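Side-chain contacts in RNA-binding protein RO60 (Deinococcus radiodurans, PDB 2NVO), which binds several small RNAs that accumulate during recovery from ultraviolet irradiation and contributes to the resistance of the bacterium to that radiation: residues 191-196 and 202-207; 490-495 and 502-507. All blocks are in the same frame, centred on the assembly; numbering follows the deposited sequence.

Contact 1: residues 191-196 and 202-207; sequences AHPKTD and AVLKFM
The pyrrolidine ring of Pro193 is the only ring that meets the other segment, and it meets Leu204 at its CB corner rather than in a stack: Pro193 CB lies 3.9 Å from Leu204 CD1. The next ring atom is farther off, with Pro193 CG 4.4 Å from Leu204 CD1. The same Leu204 CD1 is met by the Thr195 methyl, CG2, at 4.1 Å. Seen from CD1, the directions to Pro193 CB and Thr195 CG2 make an angle of about 91°, so a single leucine methyl sits in the corner formed by two residues of the loop. Leu204 can reach it because CD1 continues its side chain in extended form, anti to CA (chi2 178°). Thr195 turns its two branches to different tasks. With OG1 between the backbone N and the carbonyl carbon (chi1 70°), CG2 faces the leucine and OG1 makes a weak hydrogen bond to Asp197. No hydrogen bond joins the two segments, so the contact is apolar and modest, with 114 Å² buried.

The chain leaves helix 184-191 at His192, which has positive phi, and the N-H groups of Lys194 and Thr195 bond to Glu162 OE2 and Asn201 OD1, respectively. Leu188, Leu169 and Tyr161, from three helices, also touch Leu204. This is apolar packing of an interhelical loop back onto the helix that follows it, within the helical HEAT-like architecture of the TROVE horseshoe.

Contact 2: residues 490-495 and 502-507; sequences PKLIVV and FSIADP
In the VWFA-like domain, strand 491-496 and the strand parallel to it, 512-517, are joined by a connection without a helix, and part of that connection, 502-507, packs across Leu492 and Val494. Val494 is the centre of the contact. Its CG1 lies 3.7 Å from Phe502 CE1, and its carbonyl O lies at the edge of the phenyl ring, in plane, 3.5 Å from Phe502 CZ. With CG1 anti to the backbone N (chi1 -180°), the methyl swings to the carbonyl side of the residue and meets the CE1-CZ edge that the backbone-placed oxygen also meets. The methyl, however, comes from above the plane, off one face. The oxygen's in-plane approach sets it against the slightly positive C-H rim and not against the pi face.

The other valine methyl, CG2, is 4.1 Å from Ile504 CG2, with the two side chains at about a right angle. Leu492 CD2 approaches the same Ile504 methyl more loosely, at 4.5 Å, so CG2 of the isoleucine bridges two alternate residues of the strand.

Asp514 OD2, on strand 512-517, accepts hydrogen bonds from the backbone N of both Ile504 and Ala505, tying the connection to that strand. Pro475 of helix 475-486 touches Leu492 and Ile504, whereas the intervening Ile493 packs on Met526 and Phe529 of helix 522-530.

Contact 1 and contact 2 share no helix, strand or sheet: their centres are 49 Å apart, their nearest atoms about 39 Å apart, and they lie on opposite sides of the chain's centre. Contact 1 comes first along the chain, in the helical TROVE domain and in a region probably involved in RNA binding; contact 2 follows in the VWFA-like domain, with the side chain of Val494 about 13 Å from the bound calcium ion. Each joins segments only a few residues apart, so both are local packing rather than a link between domains. They thus sample the two components of the ring-shaped monomer, the horseshoe and the domain that closes it.

Contact 1: residues 191-196 and 202-207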
# COMPACT_ATOMS: atom_id res chain seq x y z
N ALA A 191 -6.57 -8.65 29.80
CA ALA A 191 -5.79 -7.48 30.22
C ALA A 191 -6.45 -6.60 31.29
O ALA A 191 -5.75 -5.91 32.03
CB ALA A 191 -5.45 -6.62 29.00
N HIS A 192 -7.78 -6.60 31.34
CA HIS A 192 -8.55 -5.83 32.32
C HIS A 192 -8.15 -4.37 32.45
O HIS A 192 -7.76 -3.94 33.54
CB HIS A 192 -8.44 -6.47 33.71
CG HIS A 192 -8.68 -7.94 33.72
ND1 HIS A 192 -9.94 -8.50 33.60
CD2 HIS A 192 -7.82 -8.98 33.85
CE1 HIS A 192 -9.84 -9.81 33.65
NE2 HIS A 192 -8.56 -10.13 33.80
N PRO A 193 -8.24 -3.58 31.37
CA PRO A 193 -7.89 -2.16 31.51
C PRO A 193 -8.88 -1.42 32.42
O PRO A 193 -10.07 -1.74 32.45
CB PRO A 193 -8.01 -1.60 30.09
CG PRO A 193 -8.22 -2.79 29.19
CD PRO A 193 -8.77 -3.90 30.03
N LYS A 194 -8.39 -0.42 33.13
CA LYS A 194 -9.28 0.52 33.83
C LYS A 194 -8.72 1.93 33.69
O LYS A 194 -7.57 2.19 34.01
CB LYS A 194 -9.44 0.16 35.30
CG LYS A 194 -10.54 0.98 35.99
CD LYS A 194 -10.52 0.79 37.50
CE LYS A 194 -11.88 1.07 38.11
NZ LYS A 194 -11.93 0.75 39.58
N THR A 195 -9.55 2.84 33.20
CA THR A 195 -9.15 4.22 33.04
C THR A 195 -9.66 5.03 34.24
O THR A 195 -10.42 4.53 35.05
CB THR A 195 -9.72 4.81 31.76
OG1 THR A 195 -11.14 4.97 31.89
CG2 THR A 195 -9.42 3.90 30.58
N ASP A 196 -9.23 6.28 34.33
CA ASP A 196 -9.74 7.16 35.37
C ASP A 196 -11.16 7.59 35.05
O ASP A 196 -11.97 7.75 35.95
CB ASP A 196 -8.84 8.40 35.52
CG ASP A 196 -8.58 9.10 34.20
OD1 ASP A 196 -8.40 10.33 34.20
OD2 ASP A 196 -8.55 8.42 33.15
N ALA A 202 -16.80 2.83 30.28
CA ALA A 202 -18.10 2.46 29.75
C ALA A 202 -17.97 1.82 28.37
O ALA A 202 -18.65 0.84 28.06
CB ALA A 202 -19.03 3.67 29.70
N VAL A 203 -17.09 2.37 27.53
CA VAL A 203 -16.89 1.82 26.19
C VAL A 203 -16.10 0.53 26.24
O VAL A 203 -16.28 -0.36 25.40
CB VAL A 203 -16.20 2.81 25.22
CG1 VAL A 203 -14.79 3.09 25.65
CG2 VAL A 203 -16.20 2.25 23.80
N LEU A 204 -15.22 0.42 27.23
CA LEU A 204 -14.46 -0.81 27.43
C LEU A 204 -15.42 -1.90 27.85
O LEU A 204 -15.38 -3.02 27.32
CB LEU A 204 -13.36 -0.60 28.48
CG LEU A 204 -12.19 0.29 28.03
CD1 LEU A 204 -11.16 0.49 29.13
CD2 LEU A 204 -11.52 -0.27 26.79
N LYS A 205 -16.32 -1.57 28.77
CA LYS A 205 -17.34 -2.51 29.20
C LYS A 205 -18.21 -2.95 28.02
O LYS A 205 -18.55 -4.12 27.90
CB LYS A 205 -18.22 -1.92 30.31
CG LYS A 205 -19.11 -2.95 30.99
CD LYS A 205 -20.15 -2.29 31.89
CE LYS A 205 -21.06 -3.31 32.54
NZ LYS A 205 -20.42 -4.00 33.70
N PHE A 206 -18.57 -2.00 27.16
CA PHE A 206 -19.41 -2.32 26.01
C PHE A 206 -18.68 -3.26 25.05
O PHE A 206 -19.28 -4.15 24.46
CB PHE A 206 -19.84 -1.06 25.26
CG PHE A 206 -20.43 -1.35 23.90
CD1 PHE A 206 -21.77 -1.67 23.76
CD2 PHE A 206 -19.63 -1.32 22.77
CE1 PHE A 206 -22.31 -1.94 22.52
CE2 PHE A 206 -20.16 -1.60 21.53
CZ PHE A 206 -21.50 -1.91 21.40
N MET A 207 -17.38 -3.03 24.90
CA MET A 207 -16.56 -3.83 24.00
C MET A 207 -16.47 -5.28 24.45
O MET A 207 -16.19 -6.18 23.66
CB MET A 207 -15.16 -3.23 23.87
CG MET A 207 -15.13 -1.94 23.06
SD MET A 207 -13.55 -1.04 23.07
CE MET A 207 -12.50 -2.13 22.11

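Contact 2: residues 490-495 and 502-507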
# COMPACT_ATOMS: atom_id res chain seq x y z
N PRO A 490 25.82 2.06 -9.11
CA PRO A 490 24.40 2.38 -9.26
C PRO A 490 23.55 1.28 -8.61
O PRO A 490 24.09 0.32 -8.03
CB PRO A 490 24.20 2.36 -10.77
CG PRO A 490 25.36 1.50 -11.33
CD PRO A 490 26.29 1.17 -10.17
N LYS A 491 22.24 1.39 -8.74
CA LYS A 491 21.34 0.35 -8.25
C LYS A 491 20.53 -0.21 -9.41
O LYS A 491 20.37 0.44 -10.43
CB LYS A 491 20.40 0.90 -7.18
CG LYS A 491 21.09 1.29 -5.87
CD LYS A 491 20.08 1.85 -4.89
CE LYS A 491 20.67 2.06 -3.51
NZ LYS A 491 21.75 3.07 -3.56
N LEU A 492 20.01 -1.42 -9.24
CA LEU A 492 19.16 -2.02 -10.27
C LEU A 492 17.84 -2.48 -9.65
O LEU A 492 17.85 -3.16 -8.62
CB LEU A 492 19.87 -3.23 -10.89
CG LEU A 492 18.97 -4.12 -11.76
CD1 LEU A 492 18.49 -3.34 -12.98
CD2 LEU A 492 19.71 -5.42 -12.16
N ILE A 493 16.73 -2.11 -10.26
CA ILE A 493 15.41 -2.61 -9.84
C ILE A 493 14.87 -3.38 -11.03
O ILE A 493 14.87 -2.86 -12.14
CB ILE A 493 14.42 -1.46 -9.52
CG1 ILE A 493 14.99 -0.49 -8.45
CG2 ILE A 493 13.05 -2.03 -9.07
CD1 ILE A 493 14.15 0.74 -8.22
N VAL A 494 14.47 -4.62 -10.81
CA VAL A 494 13.78 -5.40 -11.83
C VAL A 494 12.32 -5.60 -11.41
O VAL A 494 12.03 -6.15 -10.36
CB VAL A 494 14.49 -6.77 -12.04
CG1 VAL A 494 13.77 -7.59 -13.13
CG2 VAL A 494 15.95 -6.54 -12.43
N VAL A 495 11.42 -5.10 -12.25
CA VAL A 495 9.99 -5.19 -11.99
C VAL A 495 9.33 -6.23 -12.92
O VAL A 495 9.26 -6.03 -14.12
CB VAL A 495 9.32 -3.82 -12.20
CG1 VAL A 495 7.82 -3.92 -11.78
CG2 VAL A 495 10.01 -2.78 -11.36
N PHE A 502 10.55 -14.70 -9.50
CA PHE A 502 11.79 -14.70 -10.26
C PHE A 502 12.89 -14.25 -9.31
O PHE A 502 12.59 -13.77 -8.23
CB PHE A 502 11.71 -13.80 -11.49
CG PHE A 502 11.55 -12.32 -11.17
CD1 PHE A 502 12.66 -11.49 -11.09
CD2 PHE A 502 10.29 -11.78 -10.98
CE1 PHE A 502 12.53 -10.13 -10.81
CE2 PHE A 502 10.14 -10.43 -10.70
CZ PHE A 502 11.26 -9.60 -10.62
N SER A 503 14.15 -14.45 -9.66
CA SER A 503 15.22 -13.98 -8.79
C SER A 503 16.43 -13.49 -9.58
O SER A 503 17.06 -14.25 -10.34
CB SER A 503 15.60 -15.04 -7.75
OG SER A 503 16.08 -16.21 -8.37
N ILE A 504 16.74 -12.22 -9.39
CA ILE A 504 17.83 -11.55 -10.08
C ILE A 504 18.70 -10.89 -9.04
O ILE A 504 19.93 -11.00 -9.08
CB ILE A 504 17.31 -10.45 -11.01
CG1 ILE A 504 16.33 -11.04 -12.04
CG2 ILE A 504 18.47 -9.70 -11.66
CD1 ILE A 504 16.89 -11.28 -13.41
N ALA A 505 18.05 -10.19 -8.12
CA ALA A 505 18.74 -9.53 -7.02
C ALA A 505 19.53 -10.52 -6.17
O ALA A 505 19.00 -11.55 -5.75
CB ALA A 505 17.74 -8.77 -6.14
N ASP A 506 20.79 -10.19 -5.92
CA ASP A 506 21.64 -10.98 -5.04
C ASP A 506 21.36 -10.64 -3.58
O ASP A 506 21.60 -9.52 -3.15
CB ASP A 506 23.11 -10.70 -5.35
CG ASP A 506 24.05 -11.71 -4.71
OD1 ASP A 506 23.77 -12.16 -3.58
OD2 ASP A 506 25.05 -12.06 -5.36
N PRO A 507 20.85 -11.62 -2.82
CA PRO A 507 20.49 -11.43 -1.41
C PRO A 507 21.67 -10.90 -0.61
O PRO A 507 21.48 -10.17 0.37
CB PRO A 507 20.13 -12.85 -0.95
CG PRO A 507 19.77 -13.57 -2.19
CD PRO A 507 20.67 -13.02 -3.25